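Hypothetical protein PH1948 (Pyrococcus horikoshii, PDB 1WY7) probably acts as an S-adenosylmethionine-dependent RNA methyltransferase and binds S-adenosyl-L-homocysteine in a methyltransferase fold. Local coordinates at residues R155-G166 with D196-I204. Sequence-based numbering, arbitrary orientation.
Sequences RRFIEKFSWEHG and DIYRFSKVI
Ile158 CG2 wedges between two aromatic rings of strand 196-202: it lies over one face of Tyr198, 3.9 Å from the ring centroid, and meets the edge of Phe200 at CZ, 3.4 Å away. With chi1 at -66°, CG2 stands anti to the backbone N of Ile158 and is the branch that faces both rings. Ser162 CB extends the buried patch, 3.7 Å from Phe200 CD1, and Phe138 of helix 131-140 packs edge-to-face with the same ring. Helix 152-164 packs on the sheet of the methyltransferase fold at strand 191-202, residues 155-164 running at 21° to 196-202. Toward solvent the packing thins: Trp163 only grazes Val203 CG2 with CZ3, and Glu159 OE2 reaches Tyr198 OH through a water whose bond to the hydroxyl is weak. Arg155 grips Asp196 side-on, NE to OD1 and NH1 to OD2, both 2.8 Å, guanidinium and carboxylate nearly coplanar; Asp196 OD2 is also hydrogen-bonded to Thr174 OG1. A leucine in place of this arginine would probably leave the buried carboxylate poorly compensated, held mainly by Thr174, with Arg172 only a long, weak partner. Gly166, at positive phi, is the C' residue of a Schellman motif ending the helix; its O accepts a hydrogen bond from Val203 N at 2.8 Å.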
# COMPACT_ATOMS: atom_id res chain seq x y z
N ARG A 155 -9.54 1.23 14.45
CA ARG A 155 -10.38 0.13 13.98
C ARG A 155 -11.84 0.55 13.88
O ARG A 155 -12.53 0.25 12.90
CB ARG A 155 -10.25 -1.07 14.92
CG ARG A 155 -8.85 -1.65 14.97
CD ARG A 155 -8.71 -2.82 15.93
NE ARG A 155 -7.60 -3.68 15.53
CZ ARG A 155 -7.21 -4.77 16.17
NH1 ARG A 155 -6.19 -5.48 15.70
NH2 ARG A 155 -7.83 -5.16 17.28
N ARG A 156 -12.32 1.24 14.92
CA ARG A 156 -13.70 1.72 14.95
C ARG A 156 -13.95 2.65 13.77
O ARG A 156 -14.94 2.52 13.06
CB ARG A 156 -13.98 2.48 16.26
CG ARG A 156 -15.30 3.25 16.24
CD ARG A 156 -15.51 4.14 17.48
NE ARG A 156 -15.67 3.35 18.70
CZ ARG A 156 -16.13 3.84 19.85
NH1 ARG A 156 -16.24 3.04 20.91
NH2 ARG A 156 -16.48 5.12 19.95
N PHE A 157 -13.03 3.58 13.55
CA PHE A 157 -13.17 4.52 12.45
C PHE A 157 -13.15 3.83 11.08
O PHE A 157 -14.05 4.05 10.26
CB PHE A 157 -12.08 5.59 12.49
CG PHE A 157 -11.96 6.39 11.21
CD1 PHE A 157 -10.96 6.11 10.28
CD2 PHE A 157 -12.88 7.40 10.92
CE1 PHE A 157 -10.88 6.82 9.09
CE2 PHE A 157 -12.80 8.11 9.73
CZ PHE A 157 -11.80 7.83 8.81
N ILE A 158 -12.14 3.01 10.84
CA ILE A 158 -12.03 2.31 9.57
C ILE A 158 -13.29 1.52 9.24
O ILE A 158 -13.77 1.54 8.11
CB ILE A 158 -10.82 1.36 9.59
CG1 ILE A 158 -9.53 2.17 9.67
CG2 ILE A 158 -10.81 0.50 8.32
CD1 ILE A 158 -9.20 2.93 8.41
N GLU A 159 -13.83 0.84 10.24
CA GLU A 159 -15.03 0.03 10.04
C GLU A 159 -16.21 0.93 9.68
O GLU A 159 -17.00 0.62 8.78
CB GLU A 159 -15.33 -0.76 11.32
CG GLU A 159 -15.83 -2.17 11.07
CD GLU A 159 -14.75 -3.11 10.54
OE1 GLU A 159 -15.06 -3.86 9.60
OE2 GLU A 159 -13.62 -3.10 11.07
N LYS A 160 -16.33 2.06 10.38
CA LYS A 160 -17.42 3.01 10.14
C LYS A 160 -17.25 3.77 8.83
O LYS A 160 -18.20 3.93 8.06
CB LYS A 160 -17.55 4.01 11.30
CG LYS A 160 -18.42 3.53 12.45
CD LYS A 160 -18.62 4.60 13.53
CE LYS A 160 -17.33 4.88 14.28
NZ LYS A 160 -17.52 5.83 15.43
N PHE A 161 -16.04 4.26 8.58
CA PHE A 161 -15.77 5.02 7.36
C PHE A 161 -16.01 4.19 6.09
O PHE A 161 -16.65 4.66 5.15
CB PHE A 161 -14.34 5.56 7.38
CG PHE A 161 -14.06 6.58 6.30
CD1 PHE A 161 -13.52 6.19 5.08
CD2 PHE A 161 -14.28 7.94 6.54
CE1 PHE A 161 -13.21 7.14 4.11
CE2 PHE A 161 -13.97 8.89 5.57
CZ PHE A 161 -13.43 8.49 4.36
N SER A 162 -15.51 2.96 6.07
CA SER A 162 -15.70 2.12 4.89
C SER A 162 -17.18 1.83 4.67
O SER A 162 -17.65 1.79 3.54
CB SER A 162 -14.93 0.80 5.04
OG SER A 162 -15.46 -0.01 6.08
N TRP A 163 -17.91 1.62 5.76
CA TRP A 163 -19.33 1.33 5.65
C TRP A 163 -20.09 2.50 5.02
O TRP A 163 -20.89 2.31 4.11
CB TRP A 163 -19.92 1.03 7.02
CG TRP A 163 -21.34 0.60 6.93
CD1 TRP A 163 -22.43 1.22 7.45
CD2 TRP A 163 -21.83 -0.55 6.22
NE1 TRP A 163 -23.57 0.54 7.12
CE2 TRP A 163 -23.24 -0.56 6.37
CE3 TRP A 163 -21.22 -1.58 5.49
CZ2 TRP A 163 -24.05 -1.55 5.80
CZ3 TRP A 163 -22.03 -2.56 4.92
CH2 TRP A 163 -23.43 -2.54 5.08
N GLU A 164 -19.82 3.70 5.51
CA GLU A 164 -20.48 4.88 4.99
C GLU A 164 -20.20 5.05 3.52
O GLU A 164 -20.93 5.75 2.82
CB GLU A 164 -20.02 6.11 5.74
CG GLU A 164 -20.24 6.00 7.21
CD GLU A 164 -19.84 7.26 7.93
OE1 GLU A 164 -19.82 7.22 9.17
OE2 GLU A 164 -19.55 8.28 7.25
N HIS A 165 -19.14 4.42 3.03
CA HIS A 165 -18.80 4.54 1.62
C HIS A 165 -19.12 3.29 0.82
O HIS A 165 -18.59 3.09 -0.27
CB HIS A 165 -17.33 4.94 1.46
CG HIS A 165 -17.05 6.34 1.88
ND1 HIS A 165 -17.35 7.43 1.08
CD2 HIS A 165 -16.57 6.86 3.04
CE1 HIS A 165 -17.07 8.54 1.73
NE2 HIS A 165 -16.60 8.23 2.92
N GLY A 166 -20.00 2.46 1.37
CA GLY A 166 -20.42 1.25 0.69
C GLY A 166 -19.45 0.08 0.63
O GLY A 166 -19.54 -0.75 -0.28
N ASP A 196 -2.90 -3.50 11.20
CA ASP A 196 -3.92 -4.39 10.68
C ASP A 196 -3.82 -4.24 9.16
O ASP A 196 -3.64 -3.14 8.64
CB ASP A 196 -5.33 -3.95 11.09
CG ASP A 196 -5.61 -4.18 12.55
OD1 ASP A 196 -6.24 -3.29 13.16
OD2 ASP A 196 -5.23 -5.24 13.09
N ILE A 197 -3.91 -5.37 8.47
CA ILE A 197 -3.91 -5.37 7.02
C ILE A 197 -5.37 -5.66 6.68
O ILE A 197 -5.90 -6.71 7.04
CB ILE A 197 -2.99 -6.47 6.47
CG1 ILE A 197 -1.56 -6.23 6.95
CG2 ILE A 197 -3.07 -6.50 4.95
CD1 ILE A 197 -0.56 -7.26 6.49
N TYR A 198 -6.02 -4.71 6.02
CA TYR A 198 -7.43 -4.86 5.67
C TYR A 198 -7.68 -5.20 4.22
O TYR A 198 -6.88 -4.88 3.35
CB TYR A 198 -8.22 -3.56 5.91
CG TYR A 198 -8.39 -3.11 7.34
CD1 TYR A 198 -7.39 -2.38 7.99
CD2 TYR A 198 -9.59 -3.35 8.02
CE1 TYR A 198 -7.58 -1.89 9.29
CE2 TYR A 198 -9.78 -2.86 9.32
CZ TYR A 198 -8.78 -2.15 9.94
OH TYR A 198 -8.95 -1.72 11.23
N ARG A 199 -8.81 -5.84 3.99
CA ARG A 199 -9.29 -6.14 2.65
C ARG A 199 -10.73 -5.66 2.68
O ARG A 199 -11.54 -6.17 3.46
CB ARG A 199 -9.28 -7.63 2.34
CG ARG A 199 -9.84 -7.85 0.93
CD ARG A 199 -9.93 -9.30 0.53
NE ARG A 199 -10.39 -9.40 -0.85
CZ ARG A 199 -11.67 -9.47 -1.22
NH1 ARG A 199 -11.97 -9.56 -2.51
NH2 ARG A 199 -12.63 -9.49 -0.30
N PHE A 200 -11.04 -4.66 1.87
CA PHE A 200 -12.38 -4.09 1.79
C PHE A 200 -13.00 -4.55 0.47
O PHE A 200 -12.31 -4.66 -0.54
CB PHE A 200 -12.32 -2.55 1.77
CG PHE A 200 -11.62 -1.94 2.96
CD1 PHE A 200 -12.32 -1.66 4.12
CD2 PHE A 200 -10.29 -1.58 2.89
CE1 PHE A 200 -11.71 -1.02 5.19
CE2 PHE A 200 -9.66 -0.93 3.95
CZ PHE A 200 -10.37 -0.65 5.10
N SER A 201 -14.31 -4.81 0.47
CA SER A 201 -15.01 -5.24 -0.73
C SER A 201 -16.28 -4.40 -0.85
O SER A 201 -16.99 -4.19 0.14
CB SER A 201 -15.37 -6.72 -0.60
OG SER A 201 -15.97 -7.20 -1.80
N LYS A 202 -16.58 -3.91 -2.05
CA LYS A 202 -17.78 -3.08 -2.24
C LYS A 202 -19.07 -3.87 -2.03
O LYS A 202 -19.30 -4.87 -2.70
CB LYS A 202 -17.79 -2.44 -3.64
CG LYS A 202 -18.93 -1.45 -3.83
CD LYS A 202 -18.70 -0.50 -4.99
CE LYS A 202 -19.61 0.72 -4.85
NZ LYS A 202 -19.38 1.75 -5.91
N VAL A 203 -19.90 -3.41 -1.09
CA VAL A 203 -21.16 -4.09 -0.77
C VAL A 203 -21.95 -4.42 -2.03
O VAL A 203 -22.27 -3.54 -2.83
CB VAL A 203 -22.02 -3.23 0.18
CG1 VAL A 203 -23.32 -3.96 0.50
CG2 VAL A 203 -21.25 -2.95 1.47
N ILE A 204 -22.26 -5.71 -2.18
CA ILE A 204 -22.96 -6.24 -3.35
C ILE A 204 -22.19 -5.84 -4.60
O ILE A 204 -21.60 -6.74 -5.24
CB ILE A 204 -24.42 -5.72 -3.47
CG1 ILE A 204 -25.28 -6.32 -2.35
CG2 ILE A 204 -24.98 -6.09 -4.84
CD1 ILE A 204 -26.79 -6.24 -2.61
O HOH W 1 -11.38 -3.49 12.67